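Local atomic coordinates of cycloalternan-forming enzyme (PDB entry 5F7U), a protein that belongs to the family 31 glycosyl hydrolases, large modular proteins built on a TIM barrel, and binds glycans at several separate sites. Residues E643-F654 with A787-F795; T697-I705 with Y740-V748. The protein carries 1 engineered substitution. All blocks are in the same frame, centred on the assembly; numbering follows the deposited sequence.

Contact 1: E643-F654 with A787-F795; sequences ELYKRATAMAAF and ADVDTLPVF
R647 reaches from a helix of the TIM barrel into the backbone of A787-T791 in the C-terminal domain. Its helix, 642-653, links barrel strands 628-631 and 657-660, and the chain it meets makes a type I beta turn, D788 to T791. Bent at chi2 (-58°), the arginine lays its guanidinium against the turn. NH2 gives a nearly straight bond (171°) to A787 O, 2.9 Å away and in the guanidinium plane, while NH1 makes a weak bond to D788 O. V789 CA sits over one face, 3.6 Å above the plane. An arginine suits this place because its several N-H groups can meet carbonyls that lie close together at the start of the turn; Q756 O, from another part of the chain, also accepts from NH2.

One residue back, K646 is extended, and its NZ makes a salt bridge to the syn lone pair of D790 OD1 at 2.8 Å. T690 OG1 also bonds to this oxygen and T686 OG1 to the lysine nitrogen, so the pair is tied to neighbouring threonines. A water donates to both K646 O and V789 O.

Farther along, apolar packing takes over. Small A650 lets L792 lie close to the helix, and L792 CD2 comes 3.4 Å from F654 CD1. V794 CG2 makes a CH-pi contact over the F654 ring face, 4.1 Å from its centroid.

Behind the first shell, D788 probably steadies the turn: its OD1 accepts from D790 N, an Asx turn, and, from the opposite face of the carboxylate, from T791 OG1 at 2.7 Å.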
ATOM      1  N   GLU A 643      10.019  21.880  -8.140  1.00 15.87           N
ATOM      2  CA  GLU A 643      10.355  20.587  -8.747  1.00 16.03           C
ATOM      3  C   GLU A 643       9.769  19.437  -7.934  1.00 15.00           C
ATOM      4  O   GLU A 643       9.074  18.576  -8.474  1.00 14.43           O
ATOM      5  CB  GLU A 643      11.879  20.429  -8.838  1.00 17.01           C
ATOM      6  CG  GLU A 643      12.292  19.125  -9.524  1.00 17.87           C
ATOM      7  CD  GLU A 643      13.764  18.803  -9.364  1.00 19.29           C
ATOM      8  OE1 GLU A 643      14.210  17.808  -9.970  1.00 19.00           O
ATOM      9  OE2 GLU A 643      14.481  19.544  -8.648  1.00 19.94           O
ATOM     10  N   LEU A 644      10.043  19.411  -6.629  1.00 14.61           N
ATOM     11  CA  LEU A 644       9.478  18.339  -5.791  1.00 13.90           C
ATOM     12  C   LEU A 644       7.952  18.370  -5.834  1.00 13.66           C
ATOM     13  O   LEU A 644       7.314  17.316  -5.945  1.00 13.67           O
ATOM     14  CB  LEU A 644       9.964  18.423  -4.333  1.00 13.76           C
ATOM     15  CG  LEU A 644       9.337  17.390  -3.370  1.00 13.22           C
ATOM     16  CD1 LEU A 644       9.592  15.924  -3.773  1.00 13.02           C
ATOM     17  CD2 LEU A 644       9.857  17.602  -1.965  1.00 13.44           C
ATOM     18  N   TYR A 645       7.377  19.568  -5.722  1.00 13.92           N
ATOM     19  CA  TYR A 645       5.928  19.683  -5.695  1.00 13.66           C
ATOM     20  C   TYR A 645       5.327  19.073  -6.980  1.00 13.60           C
ATOM     21  O   TYR A 645       4.350  18.327  -6.907  1.00 13.39           O
ATOM     22  CB  TYR A 645       5.487  21.130  -5.488  1.00 13.88           C
ATOM     23  CG  TYR A 645       4.006  21.222  -5.180  1.00 13.65           C
ATOM     24  CD1 TYR A 645       3.545  21.063  -3.870  1.00 13.56           C
ATOM     25  CD2 TYR A 645       3.065  21.432  -6.207  1.00 13.70           C
ATOM     26  CE1 TYR A 645       2.200  21.127  -3.579  1.00 13.61           C
ATOM     27  CE2 TYR A 645       1.709  21.488  -5.918  1.00 13.77           C
ATOM     28  CZ  TYR A 645       1.289  21.329  -4.605  1.00 13.75           C
ATOM     29  OH  TYR A 645      -0.052  21.390  -4.297  1.00 13.75           O
ATOM     30  N   LYS A 646       5.928  19.383  -8.129  1.00 13.89           N
ATOM     31  CA  LYS A 646       5.434  18.904  -9.429  1.00 14.17           C
ATOM     32  C   LYS A 646       5.601  17.390  -9.579  1.00 13.96           C
ATOM     33  O   LYS A 646       4.688  16.695 -10.063  1.00 13.94           O
ATOM     34  CB  LYS A 646       6.141  19.644 -10.584  1.00 14.55           C
ATOM     35  CG  LYS A 646       5.654  21.068 -10.777  1.00 15.23           C
ATOM     36  CD  LYS A 646       6.347  21.664 -11.991  1.00 15.91           C
ATOM     37  CE  LYS A 646       5.754  23.012 -12.396  1.00 16.48           C
ATOM     38  NZ  LYS A 646       6.470  23.443 -13.637  1.00 17.54           N
ATOM     39  N   ARG A 647       6.749  16.870  -9.136  1.00 13.85           N
ATOM     40  CA  ARG A 647       7.016  15.422  -9.206  1.00 13.50           C
ATOM     41  C   ARG A 647       6.070  14.637  -8.319  1.00 13.33           C
ATOM     42  O   ARG A 647       5.545  13.594  -8.733  1.00 13.13           O
ATOM     43  CB  ARG A 647       8.477  15.102  -8.849  1.00 13.41           C
ATOM     44  CG  ARG A 647       9.516  15.660  -9.815  1.00 13.65           C
ATOM     45  CD  ARG A 647       9.284  15.148 -11.238  1.00 13.85           C
ATOM     46  NE  ARG A 647      10.430  15.333 -12.124  1.00 14.09           N
ATOM     47  CZ  ARG A 647      10.385  15.158 -13.437  1.00 14.49           C
ATOM     48  NH1 ARG A 647       9.255  14.738 -14.018  1.00 14.45           N
ATOM     49  NH2 ARG A 647      11.476  15.363 -14.154  1.00 14.74           N
ATOM     50  N   ALA A 648       5.843  15.153  -7.112  1.00 13.21           N
ATOM     51  CA  ALA A 648       4.959  14.541  -6.137  1.00 13.37           C
ATOM     52  C   ALA A 648       3.503  14.594  -6.612  1.00 13.65           C
ATOM     53  O   ALA A 648       2.788  13.601  -6.487  1.00 13.61           O
ATOM     54  CB  ALA A 648       5.107  15.237  -4.798  1.00 13.65           C
ATOM     55  N   THR A 649       3.094  15.736  -7.164  1.00 14.01           N
ATOM     56  CA  THR A 649       1.749  15.908  -7.722  1.00 14.55           C
ATOM     57  C   THR A 649       1.439  14.817  -8.742  1.00 14.37           C
ATOM     58  O   THR A 649       0.386  14.183  -8.661  1.00 13.96           O
ATOM     59  CB  THR A 649       1.609  17.278  -8.400  1.00 15.49           C
ATOM     60  OG1 THR A 649       1.656  18.303  -7.414  1.00 15.89           O
ATOM     61  CG2 THR A 649       0.314  17.390  -9.212  1.00 16.20           C
ATOM     62  N   ALA A 650       2.357  14.600  -9.682  1.00 14.58           N
ATOM     63  CA  ALA A 650       2.143  13.651 -10.772  1.00 14.74           C
ATOM     64  C   ALA A 650       1.974  12.233 -10.216  1.00 14.60           C
ATOM     65  O   ALA A 650       1.050  11.503 -10.608  1.00 14.22           O
ATOM     66  CB  ALA A 650       3.315  13.695 -11.736  1.00 15.08           C
ATOM     67  N   MET A 651       2.872  11.846  -9.313  1.00 14.54           N
ATOM     68  CA  MET A 651       2.781  10.515  -8.712  1.00 14.68           C
ATOM     69  C   MET A 651       1.471  10.394  -7.902  1.00 14.23           C
ATOM     70  O   MET A 651       0.774   9.395  -8.024  1.00 14.14           O
ATOM     71  CB  MET A 651       4.018  10.188  -7.877  1.00 15.43           C
ATOM     72  CG  MET A 651       3.968   8.818  -7.189  1.00 15.93           C
ATOM     73  SD  MET A 651       3.134   8.919  -5.586  1.00 18.08           S
ATOM     74  CE  MET A 651       2.893   7.189  -5.219  1.00 18.14           C
ATOM     75  N   ALA A 652       1.146  11.423  -7.115  1.00 13.53           N
ATOM     76  CA  ALA A 652      -0.021  11.378  -6.224  1.00 13.10           C
ATOM     77  C   ALA A 652      -1.320  11.209  -6.996  1.00 13.07           C
ATOM     78  O   ALA A 652      -2.234  10.480  -6.557  1.00 13.12           O
ATOM     79  CB  ALA A 652      -0.087  12.632  -5.349  1.00 13.03           C
ATOM     80  N   ALA A 653      -1.400  11.865  -8.157  1.00 12.82           N
ATOM     81  CA  ALA A 653      -2.583  11.774  -9.013  1.00 13.08           C
ATOM     82  C   ALA A 653      -2.726  10.359  -9.589  1.00 13.12           C
ATOM     83  O   ALA A 653      -3.829   9.958  -9.958  1.00 13.14           O
ATOM     84  CB  ALA A 653      -2.503  12.808 -10.132  1.00 13.41           C
ATOM     85  N   PHE A 654      -1.622   9.606  -9.610  1.00 12.98           N
ATOM     86  CA  PHE A 654      -1.603   8.198 -10.056  1.00 13.12           C
ATOM     87  C   PHE A 654      -1.330   7.233  -8.901  1.00 12.90           C
ATOM     88  O   PHE A 654      -0.641   6.207  -9.085  1.00 13.49           O
ATOM     89  CB  PHE A 654      -0.582   7.989 -11.205  1.00 13.25           C
ATOM     90  CG  PHE A 654      -1.076   8.465 -12.541  1.00 13.57           C
ATOM     91  CD1 PHE A 654      -1.024   9.818 -12.874  1.00 13.71           C
ATOM     92  CD2 PHE A 654      -1.656   7.561 -13.463  1.00 13.83           C
ATOM     93  CE1 PHE A 654      -1.497  10.279 -14.108  1.00 14.29           C
ATOM     94  CE2 PHE A 654      -2.119   8.011 -14.701  1.00 14.22           C
ATOM     95  CZ  PHE A 654      -2.043   9.375 -15.021  1.00 14.42           C
ATOM     96  N   ALA A 787      11.674  12.990 -19.408  1.00 16.66           N
ATOM     97  CA  ALA A 787      10.551  13.582 -18.688  1.00 16.27           C
ATOM     98  C   ALA A 787      10.993  14.873 -18.023  1.00 16.51           C
ATOM     99  O   ALA A 787      11.688  14.861 -16.985  1.00 16.33           O
ATOM    100  CB  ALA A 787      10.012  12.601 -17.651  1.00 16.16           C
ATOM    101  N   ASP A 788      10.597  15.997 -18.612  1.00 16.71           N
ATOM    102  CA  ASP A 788      10.828  17.275 -17.947  1.00 17.18           C
ATOM    103  C   ASP A 788       9.960  17.325 -16.703  1.00 16.64           C
ATOM    104  O   ASP A 788       9.202  16.378 -16.433  1.00 16.00           O
ATOM    105  CB  ASP A 788      10.580  18.469 -18.892  1.00 18.54           C
ATOM    106  CG  ASP A 788       9.104  18.658 -19.277  1.00 19.22           C
ATOM    107  OD1 ASP A 788       8.161  18.229 -18.568  1.00 18.96           O
ATOM    108  OD2 ASP A 788       8.888  19.297 -20.327  1.00 20.58           O
ATOM    109  N   VAL A 789      10.064  18.412 -15.950  1.00 16.77           N
ATOM    110  CA  VAL A 789       9.432  18.516 -14.618  1.00 16.68           C
ATOM    111  C   VAL A 789       7.898  18.383 -14.641  1.00 16.54           C
ATOM    112  O   VAL A 789       7.293  18.037 -13.627  1.00 15.93           O
ATOM    113  CB  VAL A 789       9.916  19.802 -13.875  1.00 17.23           C
ATOM    114  CG1 VAL A 789       9.358  21.070 -14.518  1.00 17.57           C
ATOM    115  CG2 VAL A 789       9.572  19.767 -12.395  1.00 17.67           C
ATOM    116  N   ASP A 790       7.290  18.609 -15.808  1.00 16.75           N
ATOM    117  CA  ASP A 790       5.845  18.542 -15.948  1.00 16.89           C
ATOM    118  C   ASP A 790       5.331  17.207 -16.454  1.00 16.71           C
ATOM    119  O   ASP A 790       4.117  17.026 -16.571  1.00 16.96           O
ATOM    120  CB  ASP A 790       5.385  19.660 -16.893  1.00 18.05           C
ATOM    121  CG  ASP A 790       5.833  21.007 -16.437  1.00 19.13           C
ATOM    122  OD1 ASP A 790       5.613  21.318 -15.253  1.00 19.18           O
ATOM    123  OD2 ASP A 790       6.391  21.778 -17.270  1.00 20.51           O
ATOM    124  N   THR A 791       6.249  16.274 -16.711  1.00 15.99           N
ATOM    125  CA  THR A 791       5.979  15.042 -17.471  1.00 15.96           C
ATOM    126  C   THR A 791       6.088  13.799 -16.594  1.00 15.34           C
ATOM    127  O   THR A 791       7.043  13.654 -15.816  1.00 15.49           O
ATOM    128  CB  THR A 791       6.972  14.959 -18.655  1.00 16.02           C
ATOM    129  OG1 THR A 791       6.759  16.091 -19.512  1.00 16.96           O
ATOM    130  CG2 THR A 791       6.832  13.662 -19.469  1.00 16.09           C
ATOM    131  N   LEU A 792       5.128  12.892 -16.759  1.00 14.80           N
ATOM    132  CA  LEU A 792       5.125  11.617 -16.028  1.00 14.18           C
ATOM    133  C   LEU A 792       4.992  10.466 -17.025  1.00 13.83           C
ATOM    134  O   LEU A 792       3.968  10.380 -17.687  1.00 14.07           O
ATOM    135  CB  LEU A 792       3.916  11.585 -15.062  1.00 14.18           C
ATOM    136  CG  LEU A 792       3.665  10.309 -14.248  1.00 14.12           C
ATOM    137  CD1 LEU A 792       4.688  10.183 -13.130  1.00 14.20           C
ATOM    138  CD2 LEU A 792       2.282  10.352 -13.639  1.00 14.44           C
ATOM    139  N   PRO A 793       5.983   9.553 -17.106  1.00 13.63           N
ATOM    140  CA  PRO A 793       5.824   8.391 -18.013  1.00 13.35           C
ATOM    141  C   PRO A 793       4.719   7.464 -17.505  1.00 13.16           C
ATOM    142  O   PRO A 793       4.797   6.989 -16.375  1.00 12.64           O
ATOM    143  CB  PRO A 793       7.180   7.669 -17.926  1.00 13.31           C
ATOM    144  CG  PRO A 793       8.120   8.662 -17.301  1.00 13.56           C
ATOM    145  CD  PRO A 793       7.287   9.550 -16.420  1.00 13.36           C
ATOM    146  N   VAL A 794       3.683   7.247 -18.314  1.00 13.03           N
ATOM    147  CA  VAL A 794       2.613   6.282 -17.984  1.00 13.03           C
ATOM    148  C   VAL A 794       2.286   5.505 -19.254  1.00 13.34           C
ATOM    149  O   VAL A 794       2.084   6.117 -20.301  1.00 13.75           O
ATOM    150  CB  VAL A 794       1.321   6.940 -17.439  1.00 13.17           C
ATOM    151  CG1 VAL A 794       0.311   5.862 -17.044  1.00 13.51           C
ATOM    152  CG2 VAL A 794       1.598   7.807 -16.200  1.00 13.16           C
ATOM    153  N   PHE A 795       2.228   4.176 -19.146  1.00 13.43           N
ATOM    154  CA  PHE A 795       2.026   3.300 -20.305  1.00 13.59           C
ATOM    155  C   PHE A 795       0.893   2.315 -20.080  1.00 13.94           C
ATOM    156  O   PHE A 795       0.723   1.790 -18.969  1.00 13.36           O
ATOM    157  CB  PHE A 795       3.290   2.494 -20.602  1.00 13.74           C
ATOM    158  CG  PHE A 795       4.554   3.309 -20.581  1.00 13.83           C
ATOM    159  CD1 PHE A 795       5.190   3.595 -19.369  1.00 13.48           C
ATOM    160  CD2 PHE A 795       5.116   3.792 -21.781  1.00 14.46           C
ATOM    161  CE1 PHE A 795       6.352   4.357 -19.341  1.00 13.94           C
ATOM    162  CE2 PHE A 795       6.295   4.533 -21.756  1.00 14.78           C
ATOM    163  CZ  PHE A 795       6.912   4.818 -20.532  1.00 14.53           C
TER
HETATM  164  O   HOH W   1       5.359  16.349 -12.911  1.00 15.12           O
HETATM  165  O   HOH W   2       5.971  24.469 -16.828  1.00 33.65           O

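Contact 2: T697-I705 with Y740-V748; sequences TRMNLLPYI and YMFGDDLLV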
ATOM      1  N   THR A 697      -6.483  14.768 -15.098  1.00 13.97           N
ATOM      2  CA  THR A 697      -6.211  13.412 -15.595  1.00 13.82           C
ATOM      3  C   THR A 697      -6.785  12.349 -14.655  1.00 13.53           C
ATOM      4  O   THR A 697      -7.425  11.379 -15.116  1.00 13.21           O
ATOM      5  CB  THR A 697      -4.703  13.172 -15.890  1.00 13.80           C
ATOM      6  OG1 THR A 697      -4.301  14.081 -16.919  1.00 14.54           O
ATOM      7  CG2 THR A 697      -4.470  11.762 -16.407  1.00 13.73           C
ATOM      8  N   ARG A 698      -6.567  12.532 -13.345  1.00 13.41           N
ATOM      9  CA  ARG A 698      -7.097  11.596 -12.362  1.00 13.40           C
ATOM     10  C   ARG A 698      -8.631  11.551 -12.447  1.00 13.87           C
ATOM     11  O   ARG A 698      -9.222  10.466 -12.414  1.00 13.88           O
ATOM     12  CB  ARG A 698      -6.621  11.939 -10.932  1.00 13.30           C
ATOM     13  CG  ARG A 698      -7.103  10.939  -9.891  1.00 13.21           C
ATOM     14  CD  ARG A 698      -6.831  11.439  -8.475  1.00 13.32           C
ATOM     15  NE  ARG A 698      -7.239  10.473  -7.458  1.00 13.26           N
ATOM     16  CZ  ARG A 698      -6.545   9.382  -7.129  1.00 13.30           C
ATOM     17  NH1 ARG A 698      -5.407   9.060  -7.745  1.00 12.89           N
ATOM     18  NH2 ARG A 698      -7.008   8.585  -6.180  1.00 13.17           N
ATOM     19  N   MET A 699      -9.263  12.713 -12.591  1.00 14.37           N
ATOM     20  CA  MET A 699     -10.702  12.734 -12.746  1.00 15.11           C
ATOM     21  C   MET A 699     -11.154  12.083 -14.061  1.00 15.08           C
ATOM     22  O   MET A 699     -12.175  11.391 -14.081  1.00 14.87           O
ATOM     23  CB  MET A 699     -11.289  14.130 -12.527  1.00 15.87           C
ATOM     24  CG  MET A 699     -11.027  14.675 -11.115  1.00 16.25           C
ATOM     25  SD  MET A 699     -11.488  13.607  -9.731  1.00 16.94           S
ATOM     26  CE  MET A 699     -13.263  13.850  -9.712  1.00 17.55           C
ATOM     27  N   ASN A 700     -10.367  12.248 -15.126  1.00 14.98           N
ATOM     28  CA  ASN A 700     -10.659  11.555 -16.407  1.00 15.70           C
ATOM     29  C   ASN A 700     -10.572  10.033 -16.231  1.00 15.56           C
ATOM     30  O   ASN A 700     -11.334   9.277 -16.833  1.00 16.06           O
ATOM     31  CB  ASN A 700      -9.683  11.952 -17.530  1.00 15.56           C
ATOM     32  CG  ASN A 700      -9.742  13.425 -17.915  1.00 16.36           C
ATOM     33  OD1 ASN A 700      -8.691  14.026 -18.166  1.00 16.41           O
ATOM     34  ND2 ASN A 700     -10.940  14.011 -17.993  1.00 16.59           N
ATOM     35  N   LEU A 701      -9.620   9.592 -15.414  1.00 15.04           N
ATOM     36  CA  LEU A 701      -9.418   8.161 -15.151  1.00 14.93           C
ATOM     37  C   LEU A 701     -10.222   7.613 -13.983  1.00 14.72           C
ATOM     38  O   LEU A 701     -10.132   6.419 -13.655  1.00 14.54           O
ATOM     39  CB  LEU A 701      -7.920   7.867 -14.977  1.00 14.72           C
ATOM     40  CG  LEU A 701      -7.031   8.065 -16.219  1.00 15.08           C
ATOM     41  CD1 LEU A 701      -5.578   7.924 -15.818  1.00 14.98           C
ATOM     42  CD2 LEU A 701      -7.342   7.030 -17.298  1.00 16.06           C
ATOM     43  N   LEU A 702     -11.019   8.462 -13.346  1.00 14.75           N
ATOM     44  CA  LEU A 702     -11.781   8.002 -12.171  1.00 14.93           C
ATOM     45  C   LEU A 702     -12.648   6.750 -12.411  1.00 14.89           C
ATOM     46  O   LEU A 702     -12.722   5.909 -11.509  1.00 14.74           O
ATOM     47  CB  LEU A 702     -12.558   9.148 -11.490  1.00 15.19           C
ATOM     48  CG  LEU A 702     -13.184   8.857 -10.116  1.00 15.29           C
ATOM     49  CD1 LEU A 702     -12.161   8.411  -9.074  1.00 14.98           C
ATOM     50  CD2 LEU A 702     -13.920  10.106  -9.629  1.00 15.98           C
ATOM     51  N   PRO A 703     -13.264   6.586 -13.615  1.00 14.87           N
ATOM     52  CA  PRO A 703     -14.023   5.323 -13.776  1.00 15.09           C
ATOM     53  C   PRO A 703     -13.134   4.062 -13.718  1.00 14.65           C
ATOM     54  O   PRO A 703     -13.560   3.041 -13.163  1.00 14.58           O
ATOM     55  CB  PRO A 703     -14.679   5.487 -15.154  1.00 15.59           C
ATOM     56  CG  PRO A 703     -14.875   6.970 -15.258  1.00 15.85           C
ATOM     57  CD  PRO A 703     -13.568   7.520 -14.717  1.00 15.50           C
ATOM     58  N   TYR A 704     -11.920   4.169 -14.252  1.00 14.11           N
ATOM     59  CA  TYR A 704     -10.908   3.110 -14.201  1.00 13.95           C
ATOM     60  C   TYR A 704     -10.400   2.919 -12.771  1.00 13.34           C
ATOM     61  O   TYR A 704     -10.311   1.783 -12.284  1.00 13.19           O
ATOM     62  CB  TYR A 704      -9.751   3.484 -15.141  1.00 14.15           C
ATOM     63  CG  TYR A 704      -8.503   2.625 -15.060  1.00 14.24           C
ATOM     64  CD1 TYR A 704      -8.404   1.447 -15.800  1.00 14.58           C
ATOM     65  CD2 TYR A 704      -7.405   3.012 -14.264  1.00 14.17           C
ATOM     66  CE1 TYR A 704      -7.256   0.663 -15.758  1.00 14.81           C
ATOM     67  CE2 TYR A 704      -6.252   2.212 -14.177  1.00 14.21           C
ATOM     68  CZ  TYR A 704      -6.184   1.054 -14.943  1.00 14.37           C
ATOM     69  OH  TYR A 704      -5.061   0.248 -14.905  1.00 14.51           O
ATOM     70  N   ILE A 705     -10.053   4.032 -12.119  1.00 12.90           N
ATOM     71  CA  ILE A 705      -9.557   4.003 -10.733  1.00 12.72           C
ATOM     72  C   ILE A 705     -10.581   3.375  -9.790  1.00 12.93           C
ATOM     73  O   ILE A 705     -10.236   2.523  -8.959  1.00 12.30           O
ATOM     74  CB  ILE A 705      -9.156   5.421 -10.259  1.00 12.65           C
ATOM     75  CG1 ILE A 705      -7.934   5.912 -11.074  1.00 12.39           C
ATOM     76  CG2 ILE A 705      -8.907   5.466  -8.737  1.00 12.64           C
ATOM     77  CD1 ILE A 705      -7.599   7.386 -10.843  1.00 12.50           C
ATOM     78  N   TYR A 740       5.574   1.375 -10.838  1.00 11.47           N
ATOM     79  CA  TYR A 740       4.577   0.436 -10.330  1.00 11.39           C
ATOM     80  C   TYR A 740       3.444   0.270 -11.304  1.00 11.40           C
ATOM     81  O   TYR A 740       3.310   1.046 -12.269  1.00 11.53           O
ATOM     82  CB  TYR A 740       4.015   0.933  -8.986  1.00 11.34           C
ATOM     83  CG  TYR A 740       3.501   2.351  -8.982  1.00 11.69           C
ATOM     84  CD1 TYR A 740       2.178   2.657  -9.373  1.00 11.86           C
ATOM     85  CD2 TYR A 740       4.333   3.410  -8.561  1.00 11.91           C
ATOM     86  CE1 TYR A 740       1.705   3.980  -9.340  1.00 12.33           C
ATOM     87  CE2 TYR A 740       3.863   4.729  -8.526  1.00 12.17           C
ATOM     88  CZ  TYR A 740       2.554   5.000  -8.913  1.00 12.35           C
ATOM     89  OH  TYR A 740       2.090   6.311  -8.864  1.00 12.73           O
ATOM     90  N   MET A 741       2.618  -0.743 -11.062  1.00 11.74           N
ATOM     91  CA  MET A 741       1.386  -0.908 -11.836  1.00 12.22           C
ATOM     92  C   MET A 741       0.263  -0.208 -11.095  1.00 12.28           C
ATOM     93  O   MET A 741       0.216  -0.228  -9.854  1.00 12.31           O
ATOM     94  CB  MET A 741       1.023  -2.386 -12.013  1.00 12.90           C
ATOM     95  CG  MET A 741       2.027  -3.208 -12.821  1.00 13.36           C
ATOM     96  SD  MET A 741       2.290  -2.606 -14.502  1.00 14.90           S
ATOM     97  CE  MET A 741       0.668  -2.792 -15.247  1.00 14.74           C
ATOM     98  N   PHE A 742      -0.639   0.407 -11.850  1.00 12.05           N
ATOM     99  CA  PHE A 742      -1.763   1.139 -11.268  1.00 12.39           C
ATOM    100  C   PHE A 742      -3.024   0.649 -11.955  1.00 12.88           C
ATOM    101  O   PHE A 742      -3.149   0.772 -13.180  1.00 13.00           O
ATOM    102  CB  PHE A 742      -1.552   2.651 -11.463  1.00 12.37           C
ATOM    103  CG  PHE A 742      -2.561   3.513 -10.763  1.00 12.63           C
ATOM    104  CD1 PHE A 742      -2.812   3.368  -9.395  1.00 12.67           C
ATOM    105  CD2 PHE A 742      -3.233   4.509 -11.474  1.00 12.86           C
ATOM    106  CE1 PHE A 742      -3.740   4.178  -8.753  1.00 12.95           C
ATOM    107  CE2 PHE A 742      -4.152   5.335 -10.827  1.00 13.37           C
ATOM    108  CZ  PHE A 742      -4.397   5.174  -9.472  1.00 13.23           C
ATOM    109  N   GLY A 743      -3.934   0.050 -11.175  1.00 13.37           N
ATOM    110  CA  GLY A 743      -5.021  -0.787 -11.759  1.00 14.46           C
ATOM    111  C   GLY A 743      -4.394  -1.972 -12.495  1.00 15.43           C
ATOM    112  O   GLY A 743      -3.240  -2.303 -12.242  1.00 14.67           O
ATOM    113  N   ASP A 744      -5.129  -2.594 -13.417  1.00 16.61           N
ATOM    114  CA  ASP A 744      -4.590  -3.783 -14.120  1.00 18.07           C
ATOM    115  C   ASP A 744      -3.625  -3.404 -15.221  1.00 17.94           C
ATOM    116  O   ASP A 744      -2.782  -4.217 -15.592  1.00 18.33           O
ATOM    117  CB  ASP A 744      -5.708  -4.593 -14.812  1.00 20.79           C
ATOM    118  CG  ASP A 744      -6.791  -5.097 -13.855  1.00 23.43           C
ATOM    119  OD1 ASP A 744      -6.473  -5.509 -12.727  1.00 25.01           O
ATOM    120  OD2 ASP A 744      -7.984  -5.110 -14.265  1.00 26.73           O
ATOM    121  N   ASP A 745      -3.787  -2.198 -15.775  1.00 17.72           N
ATOM    122  CA  ASP A 745      -3.260  -1.897 -17.111  1.00 18.43           C
ATOM    123  C   ASP A 745      -2.193  -0.832 -17.248  1.00 17.24           C
ATOM    124  O   ASP A 745      -1.567  -0.758 -18.310  1.00 17.73           O
ATOM    125  CB  ASP A 745      -4.399  -1.500 -18.030  1.00 20.10           C
ATOM    126  CG  ASP A 745      -5.449  -2.549 -18.102  1.00 22.20           C
ATOM    127  OD1 ASP A 745      -5.111  -3.682 -18.475  1.00 22.13           O
ATOM    128  OD2 ASP A 745      -6.610  -2.226 -17.763  1.00 24.89           O
ATOM    129  N   LEU A 746      -2.000  -0.004 -16.221  1.00 15.33           N
ATOM    130  CA  LEU A 746      -1.137   1.172 -16.376  1.00 14.21           C
ATOM    131  C   LEU A 746       0.150   0.956 -15.643  1.00 13.86           C
ATOM    132  O   LEU A 746       0.138   0.553 -14.478  1.00 13.67           O
ATOM    133  CB  LEU A 746      -1.804   2.456 -15.877  1.00 13.90           C
ATOM    134  CG  LEU A 746      -3.086   2.908 -16.599  1.00 14.03           C
ATOM    135  CD1 LEU A 746      -3.649   4.153 -15.904  1.00 13.93           C
ATOM    136  CD2 LEU A 746      -2.826   3.146 -18.087  1.00 14.16           C
ATOM    137  N   LEU A 747       1.252   1.179 -16.360  1.00 13.32           N
ATOM    138  CA  LEU A 747       2.567   1.173 -15.736  1.00 12.94           C
ATOM    139  C   LEU A 747       2.962   2.629 -15.516  1.00 12.61           C
ATOM    140  O   LEU A 747       3.061   3.425 -16.483  1.00 13.09           O
ATOM    141  CB  LEU A 747       3.582   0.415 -16.601  1.00 12.72           C
ATOM    142  CG  LEU A 747       4.972   0.080 -16.006  1.00 12.79           C
ATOM    143  CD1 LEU A 747       5.651  -0.943 -16.909  1.00 12.99           C
ATOM    144  CD2 LEU A 747       5.886   1.296 -15.826  1.00 13.16           C
ATOM    145  N   VAL A 748       3.179   2.994 -14.249  1.00 12.04           N
ATOM    146  CA  VAL A 748       3.485   4.392 -13.906  1.00 11.90           C
ATOM    147  C   VAL A 748       4.924   4.475 -13.412  1.00 11.93           C
ATOM    148  O   VAL A 748       5.319   3.705 -12.545  1.00 11.73           O
ATOM    149  CB  VAL A 748       2.544   4.924 -12.782  1.00 11.80           C
ATOM    150  CG1 VAL A 748       2.890   6.358 -12.399  1.00 11.86           C
ATOM    151  CG2 VAL A 748       1.089   4.825 -13.208  1.00 11.84           C
TER
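Y704 drives its side chain from helix 702-715 into the bend between strands 740-742 and 746-748, where its hydroxyl meets F742, G743 and D745. From CB the ring carbon CG lies anti to the backbone N (chi1 170°), which aims the ring across the interface. Along one edge CE1 lies 3.6 Å from D745 OD2, the oxygen close to the ring plane. L746 CD1 packs obliquely against the ring, 3.7 Å from Y704 CE2. CZ has G743 CA nearby, and the phenol oxygen then both gives and takes: OH donates to F742 O at 2.6 Å, in the carbonyl plane and on a lone pair, and accepts from D745 N at 2.9 Å (158°).

The strands form an antiparallel beta hairpin with G743, D744 and D745 in its loop, closed by F742 N to L746 O and a weak return bond. The length of a tyrosine, which carries its hydroxyl from the helix to the hairpin loop, and a terminal group able to serve a backbone C=O and N-H together fit it to this position. G743 has a positive phi (62°), which glycine adopts readily, and its lack of a side chain lets the hydroxyl come within 3.3 Å of CA.

Beside the tyrosine, I705 CG1 touches F742 CE2 at 3.8 Å, branched aliphatic against aromatic, and L701 CD1 meets L746 CD1. R698 extends past the F742 ring, its guanidinium bonded to the carbonyls of A653, A655, P656 and F365, while I705 CD1 lies over one guanidinium face, 4.1 Å above the plane.

How the contacts relate
Contacts 1 and 2 are neighbours in the joint between the TIM barrel and the C-terminal domain, their centres 14 Å apart, and both segments of contact 2 fall in the chain between those of contact 1. Strands 794-797 and 746-748 lie side by side in one antiparallel sheet, where L747 N probably bonds to F795 O at 2.7 Å. A second probable bond, Y740 OH to F654 O at 2.7 Å, ties the hairpin to the residue that follows helix 642-653. The side chain of T791 lies about 6 Å from a bound glucose, whereas the side chain of L746 is about 13 Å from one and that of R698 about 12 Å from a magnesium ion.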